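Local coordinates for protein hemoglobin component VII (Tokunagayusurika akamusi, PDB 1X46) that binds heme and probably carries or stores oxygen in the midge larva, at residues 33-38 / 50-55; 20-25 / 114-119. All blocks are in the same frame, centred on the assembly; numbering follows the deposited sequence.

In the fold
From the N terminus, the chain runs through helix 9-20 into the turn at 20-25, which interaction 2 joins to helix 106-123 and so closes a loop of 88 residues. Within that span lies interaction 1: the end of helix 26-36 meets the short helix 52-55, the chain having run through helix 38-41 in between, with only 11 intervening residues. The two contacts are therefore nested, not crossed. Their centres lie about 16 Å apart, and the two touch where Phe33, Ser36 and Tyr37 of 33-38 pack on Thr114 and Ala115 of 114-119. Helix 106-123 thus meets the turn ahead of helix 26-36 as well as that helix's far end.

Interaction 1: 33-38 / 50-55; sequences FFKSYP and KDLESL
The ring of Phe34 meets Leu52 at its edge: CD1 of Leu52 lies near the ring plane, 4.0 Å from CD2 of Phe34. The same methyl presses on the stem of the ring, with Leu52 CD1 3.9 Å from Phe34 CB, and the two side chains cross at about a right angle. A second ring, that of Phe44, a heme-binding residue, packs edge-to-face with Phe34. Both methyls of Leu52 reach Phe34 CB, and CD2 goes on to Lys35 of helix 26-36, 3.6 Å from Lys35 N and 3.9 Å from Lys35 CB. With CG of Leu52 anti to its own backbone N (chi1 -175°), both methyls are carried out from helix 52-55 to the Phe34-Lys35 backbone. Lys35 NZ stays 5.4 Å from Glu53 OE2, so any attraction acts at a distance; that carboxylate atom bonds to Tyr31 OH. Asp51 caps helix 52-55 through a weak bond from Glu53 N to its OD1. The contact lays the short D helix (52-55) of the globin CD region against the end of the B helix (26-36), where Gln41 of helix 38-41 and Phe61 of helix 59-78 touch both Phe34 and Leu52, beside the heme pocket to which Phe33 belongs.

Interaction 2: 20-25 / 114-119; sequences AQIHDK and TALEAF
Apolar contact joins Ile22 and Lys25 to Phe119, and Ile22 to Leu116. The Phe119 ring presents its edge: Ile22 CB lies in its plane, 4.0 Å from CE2 of Phe119, and Lys25 CB approaches near the plane at CZ, 4.1 Å away. Ile22 CG1 takes the crowded position between its backbone N and carbonyl carbon (chi1 67°), from which CD1 reaches CD2 of Phe119 at 4.0 Å and also meets CD1 of Leu116. The Phe119 side chain also touches Asp28, Ile29 and Asn32 of helix 26-36. Lys25 makes its polar bonds within 20-25: NZ donates to Gln21 O at 2.9 Å, nearly along the carbonyl axis, with a long salt bridge to Asp24 OD1. Lys25 N to Ile22 O closes a type I turn. An alanine in place of Phe119 is likely to leave Ile22 CB and the stem of Lys25 without the ring edge they rest on, opening a gap between turn and helix. With no hydrogen bond between 20-25 and 114-119, this packing of the globin AB corner on the G helix (106-123) rests on shape and hydrophobic burial; Gln21 adds a bond to Ser125 just past the helix, while Lys25 spends its stem on the ring and its ammonium on its own segment.

Interaction 1: 33-38 / 50-55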
loop_
_atom_site.group_PDB
_atom_site.type_symbol
_atom_site.label_atom_id
_atom_site.label_comp_id
_atom_site.label_asym_id
_atom_site.label_seq_id
_atom_site.Cartn_x
_atom_site.Cartn_y
_atom_site.Cartn_z
ATOM N N PHE A 33 -2.789 9.117 -3.995
ATOM C CA PHE A 33 -1.453 9.147 -3.420
ATOM C C PHE A 33 -0.666 10.319 -3.956
ATOM O O PHE A 33 -0.129 11.097 -3.155
ATOM C CB PHE A 33 -0.752 7.788 -3.682
ATOM C CG PHE A 33 0.695 7.749 -3.231
ATOM C CD1 PHE A 33 1.058 8.194 -1.966
ATOM C CD2 PHE A 33 1.701 7.280 -4.098
ATOM C CE1 PHE A 33 2.402 8.159 -1.548
ATOM C CE2 PHE A 33 3.044 7.252 -3.697
ATOM C CZ PHE A 33 3.391 7.676 -2.403
ATOM N N PHE A 34 -0.597 10.497 -5.284
ATOM C CA PHE A 34 0.185 11.581 -5.839
ATOM C C PHE A 34 -0.439 12.949 -5.540
ATOM O O PHE A 34 0.305 13.920 -5.381
ATOM C CB PHE A 34 0.314 11.386 -7.362
ATOM C CG PHE A 34 1.276 10.276 -7.773
ATOM C CD1 PHE A 34 2.205 9.733 -6.880
ATOM C CD2 PHE A 34 1.258 9.826 -9.079
ATOM C CE1 PHE A 34 3.077 8.734 -7.294
ATOM C CE2 PHE A 34 2.127 8.842 -9.521
ATOM C CZ PHE A 34 3.034 8.283 -8.646
ATOM N N LYS A 35 -1.770 13.038 -5.499
ATOM C CA LYS A 35 -2.441 14.305 -5.142
ATOM C C LYS A 35 -2.053 14.698 -3.711
ATOM O O LYS A 35 -1.749 15.877 -3.461
ATOM C CB LYS A 35 -3.964 14.202 -5.324
ATOM C CG LYS A 35 -4.705 15.525 -5.181
ATOM C CD LYS A 35 -4.627 16.361 -6.464
ATOM C CE LYS A 35 -5.544 17.577 -6.368
ATOM N NZ LYS A 35 -4.805 18.840 -6.053
ATOM N N SER A 36 -2.024 13.724 -2.804
ATOM C CA SER A 36 -1.714 13.983 -1.415
ATOM C C SER A 36 -0.220 14.208 -1.194
ATOM O O SER A 36 0.188 14.935 -0.263
ATOM C CB SER A 36 -2.141 12.820 -0.560
ATOM O OG SER A 36 -3.550 12.697 -0.590
ATOM N N TYR A 37 0.617 13.583 -2.026
ATOM C CA TYR A 37 2.076 13.640 -1.935
ATOM C C TYR A 37 2.728 13.910 -3.292
ATOM O O TYR A 37 3.376 13.035 -3.877
ATOM C CB TYR A 37 2.643 12.350 -1.281
ATOM C CG TYR A 37 2.122 12.260 0.123
ATOM C CD1 TYR A 37 2.711 13.015 1.154
ATOM C CD2 TYR A 37 0.991 11.515 0.414
ATOM C CE1 TYR A 37 2.170 12.991 2.448
ATOM C CE2 TYR A 37 0.464 11.478 1.691
ATOM C CZ TYR A 37 1.074 12.210 2.713
ATOM O OH TYR A 37 0.534 12.181 3.978
ATOM N N PRO A 38 2.592 15.125 -3.811
ATOM C CA PRO A 38 3.241 15.445 -5.098
ATOM C C PRO A 38 4.750 15.177 -5.126
ATOM O O PRO A 38 5.305 14.810 -6.167
ATOM C CB PRO A 38 2.888 16.937 -5.319
ATOM C CG PRO A 38 1.661 17.139 -4.468
ATOM C CD PRO A 38 1.767 16.235 -3.298
ATOM N N LYS A 50 5.167 15.804 -14.784
ATOM C CA LYS A 50 3.972 15.780 -15.596
ATOM C C LYS A 50 2.793 16.263 -14.757
ATOM O O LYS A 50 2.790 16.135 -13.534
ATOM C CB LYS A 50 3.705 14.366 -16.132
ATOM C CG LYS A 50 4.899 13.772 -16.908
ATOM C CD LYS A 50 4.469 12.769 -17.981
ATOM C CE LYS A 50 5.686 12.135 -18.691
ATOM N NZ LYS A 50 6.391 13.056 -19.615
ATOM N N ASP A 51 1.799 16.841 -15.403
ATOM C CA ASP A 51 0.630 17.290 -14.675
ATOM C C ASP A 51 -0.261 16.111 -14.268
ATOM O O ASP A 51 -0.610 15.273 -15.099
ATOM C CB ASP A 51 -0.144 18.266 -15.551
ATOM C CG ASP A 51 -1.131 19.065 -14.782
ATOM O OD1 ASP A 51 -2.245 18.552 -14.559
ATOM O OD2 ASP A 51 -0.898 20.222 -14.398
ATOM N N LEU A 52 -0.610 16.041 -12.980
ATOM C CA LEU A 52 -1.356 14.884 -12.518
ATOM C C LEU A 52 -2.697 14.758 -13.199
ATOM O O LEU A 52 -3.151 13.652 -13.433
ATOM C CB LEU A 52 -1.520 14.910 -11.007
ATOM C CG LEU A 52 -2.190 13.704 -10.375
ATOM C CD1 LEU A 52 -1.438 12.374 -10.659
ATOM C CD2 LEU A 52 -2.328 14.003 -8.890
ATOM N N GLU A 53 -3.327 15.894 -13.530
ATOM C CA GLU A 53 -4.628 15.861 -14.177
ATOM C C GLU A 53 -4.550 15.285 -15.588
ATOM O O GLU A 53 -5.530 14.711 -16.078
ATOM C CB GLU A 53 -5.272 17.249 -14.186
ATOM C CG GLU A 53 -5.595 17.827 -12.798
ATOM C CD GLU A 53 -6.437 16.895 -11.930
ATOM O OE1 GLU A 53 -7.517 16.445 -12.362
ATOM O OE2 GLU A 53 -5.969 16.592 -10.824
ATOM N N SER A 54 -3.383 15.434 -16.234
ATOM C CA SER A 54 -3.110 14.891 -17.570
ATOM C C SER A 54 -2.809 13.407 -17.511
ATOM O O SER A 54 -3.134 12.665 -18.427
ATOM C CB SER A 54 -1.882 15.588 -18.180
ATOM O OG SER A 54 -2.106 16.978 -18.306
ATOM N N LEU A 55 -2.148 12.984 -16.445
ATOM C CA LEU A 55 -1.747 11.574 -16.319
ATOM C C LEU A 55 -2.908 10.590 -16.122
ATOM O O LEU A 55 -2.861 9.444 -16.610
ATOM C CB LEU A 55 -0.749 11.421 -15.171
ATOM C CG LEU A 55 0.666 11.921 -15.419
ATOM C CD1 LEU A 55 1.420 12.007 -14.086
ATOM C CD2 LEU A 55 1.431 10.998 -16.382
#

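Interaction 2: 20-25 / 114-119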
loop_
_atom_site.group_PDB
_atom_site.type_symbol
_atom_site.label_atom_id
_atom_site.label_comp_id
_atom_site.label_asym_id
_atom_site.label_seq_id
_atom_site.Cartn_x
_atom_site.Cartn_y
_atom_site.Cartn_z
ATOM N N ALA A 20 -11.120 -5.334 -0.659
ATOM C CA ALA A 20 -11.952 -5.787 -1.771
ATOM C C ALA A 20 -12.891 -4.686 -2.295
ATOM O O ALA A 20 -13.315 -4.722 -3.460
ATOM C CB ALA A 20 -12.751 -7.035 -1.356
ATOM N N GLN A 21 -13.189 -3.701 -1.440
ATOM C CA GLN A 21 -14.057 -2.586 -1.822
ATOM C C GLN A 21 -13.331 -1.540 -2.686
ATOM O O GLN A 21 -13.982 -0.733 -3.352
ATOM C CB GLN A 21 -14.619 -1.904 -0.570
ATOM C CG GLN A 21 -15.628 -2.727 0.213
ATOM C CD GLN A 21 -16.460 -1.863 1.146
ATOM O OE1 GLN A 21 -17.203 -0.979 0.682
ATOM N NE2 GLN A 21 -16.330 -2.096 2.449
ATOM N N ILE A 22 -11.994 -1.532 -2.663
ATOM C CA ILE A 22 -11.227 -0.530 -3.403
ATOM C C ILE A 22 -10.223 -1.101 -4.387
ATOM O O ILE A 22 -9.619 -0.344 -5.150
ATOM C CB ILE A 22 -10.531 0.456 -2.419
ATOM C CG1 ILE A 22 -9.437 -0.257 -1.601
ATOM C CG2 ILE A 22 -11.582 1.120 -1.502
ATOM C CD1 ILE A 22 -8.466 0.742 -0.973
ATOM N N HIS A 23 -10.045 -2.422 -4.411
ATOM C CA HIS A 23 -8.956 -2.942 -5.236
ATOM C C HIS A 23 -9.134 -2.844 -6.743
ATOM O O HIS A 23 -8.157 -2.994 -7.496
ATOM C CB HIS A 23 -8.492 -4.325 -4.774
ATOM C CG HIS A 23 -9.488 -5.425 -4.948
ATOM N ND1 HIS A 23 -10.666 -5.288 -5.649
ATOM C CD2 HIS A 23 -9.458 -6.709 -4.514
ATOM C CE1 HIS A 23 -11.321 -6.435 -5.631
ATOM N NE2 HIS A 23 -10.607 -7.318 -4.960
ATOM N N ASP A 24 -10.359 -2.543 -7.184
ATOM C CA ASP A 24 -10.599 -2.296 -8.574
ATOM C C ASP A 24 -10.624 -0.794 -8.860
ATOM O O ASP A 24 -11.040 -0.357 -9.938
ATOM C CB ASP A 24 -11.894 -2.984 -8.995
ATOM C CG ASP A 24 -13.112 -2.372 -8.354
ATOM O OD1 ASP A 24 -13.039 -1.895 -7.194
ATOM O OD2 ASP A 24 -14.203 -2.330 -8.954
ATOM N N LYS A 25 -10.082 -0.009 -7.928
ATOM C CA LYS A 25 -9.955 1.435 -8.084
ATOM C C LYS A 25 -8.475 1.827 -8.141
ATOM O O LYS A 25 -8.083 2.830 -7.557
ATOM C CB LYS A 25 -10.657 2.175 -6.939
ATOM C CG LYS A 25 -12.183 1.916 -6.884
ATOM C CD LYS A 25 -12.818 2.596 -5.674
ATOM C CE LYS A 25 -14.343 2.445 -5.671
ATOM N NZ LYS A 25 -14.797 1.019 -5.537
ATOM N N THR A 114 -0.939 6.877 4.893
ATOM C CA THR A 114 -1.825 7.988 5.206
ATOM C C THR A 114 -2.826 8.271 4.093
ATOM O O THR A 114 -4.048 8.389 4.348
ATOM C CB THR A 114 -0.983 9.226 5.525
ATOM O OG1 THR A 114 -0.248 8.971 6.748
ATOM C CG2 THR A 114 -1.887 10.434 5.821
ATOM N N ALA A 115 -2.315 8.295 2.858
ATOM C CA ALA A 115 -3.205 8.508 1.731
ATOM C C ALA A 115 -4.203 7.362 1.547
ATOM O O ALA A 115 -5.362 7.628 1.277
ATOM C CB ALA A 115 -2.425 8.742 0.442
ATOM N N LEU A 116 -3.747 6.105 1.668
ATOM C CA LEU A 116 -4.638 4.956 1.532
ATOM C C LEU A 116 -5.710 4.976 2.616
ATOM O O LEU A 116 -6.855 4.599 2.363
ATOM C CB LEU A 116 -3.844 3.638 1.581
ATOM C CG LEU A 116 -4.654 2.402 1.122
ATOM C CD1 LEU A 116 -4.903 2.466 -0.356
ATOM C CD2 LEU A 116 -3.940 1.077 1.418
ATOM N N GLU A 117 -5.343 5.359 3.859
ATOM C CA GLU A 117 -6.311 5.445 4.944
ATOM C C GLU A 117 -7.430 6.425 4.604
ATOM O O GLU A 117 -8.634 6.134 4.822
ATOM C CB GLU A 117 -5.670 5.849 6.280
ATOM C CG GLU A 117 -4.728 4.834 6.882
ATOM C CD GLU A 117 -3.927 5.401 8.051
ATOM O OE1 GLU A 117 -3.615 6.613 8.054
ATOM O OE2 GLU A 117 -3.600 4.626 8.974
ATOM N N ALA A 118 -7.042 7.582 4.063
ATOM C CA ALA A 118 -8.039 8.571 3.655
ATOM C C ALA A 118 -8.915 8.023 2.541
ATOM O O ALA A 118 -10.114 8.217 2.535
ATOM C CB ALA A 118 -7.373 9.865 3.231
ATOM N N PHE A 119 -8.316 7.286 1.602
ATOM C CA PHE A 119 -9.091 6.707 0.510
ATOM C C PHE A 119 -10.060 5.637 1.017
ATOM O O PHE A 119 -11.202 5.570 0.578
ATOM C CB PHE A 119 -8.122 6.079 -0.497
ATOM C CG PHE A 119 -8.759 5.778 -1.843
ATOM C CD1 PHE A 119 -8.885 6.784 -2.786
ATOM C CD2 PHE A 119 -9.233 4.507 -2.141
ATOM C CE1 PHE A 119 -9.503 6.522 -4.034
ATOM C CE2 PHE A 119 -9.838 4.235 -3.380
ATOM C CZ PHE A 119 -9.973 5.227 -4.324
#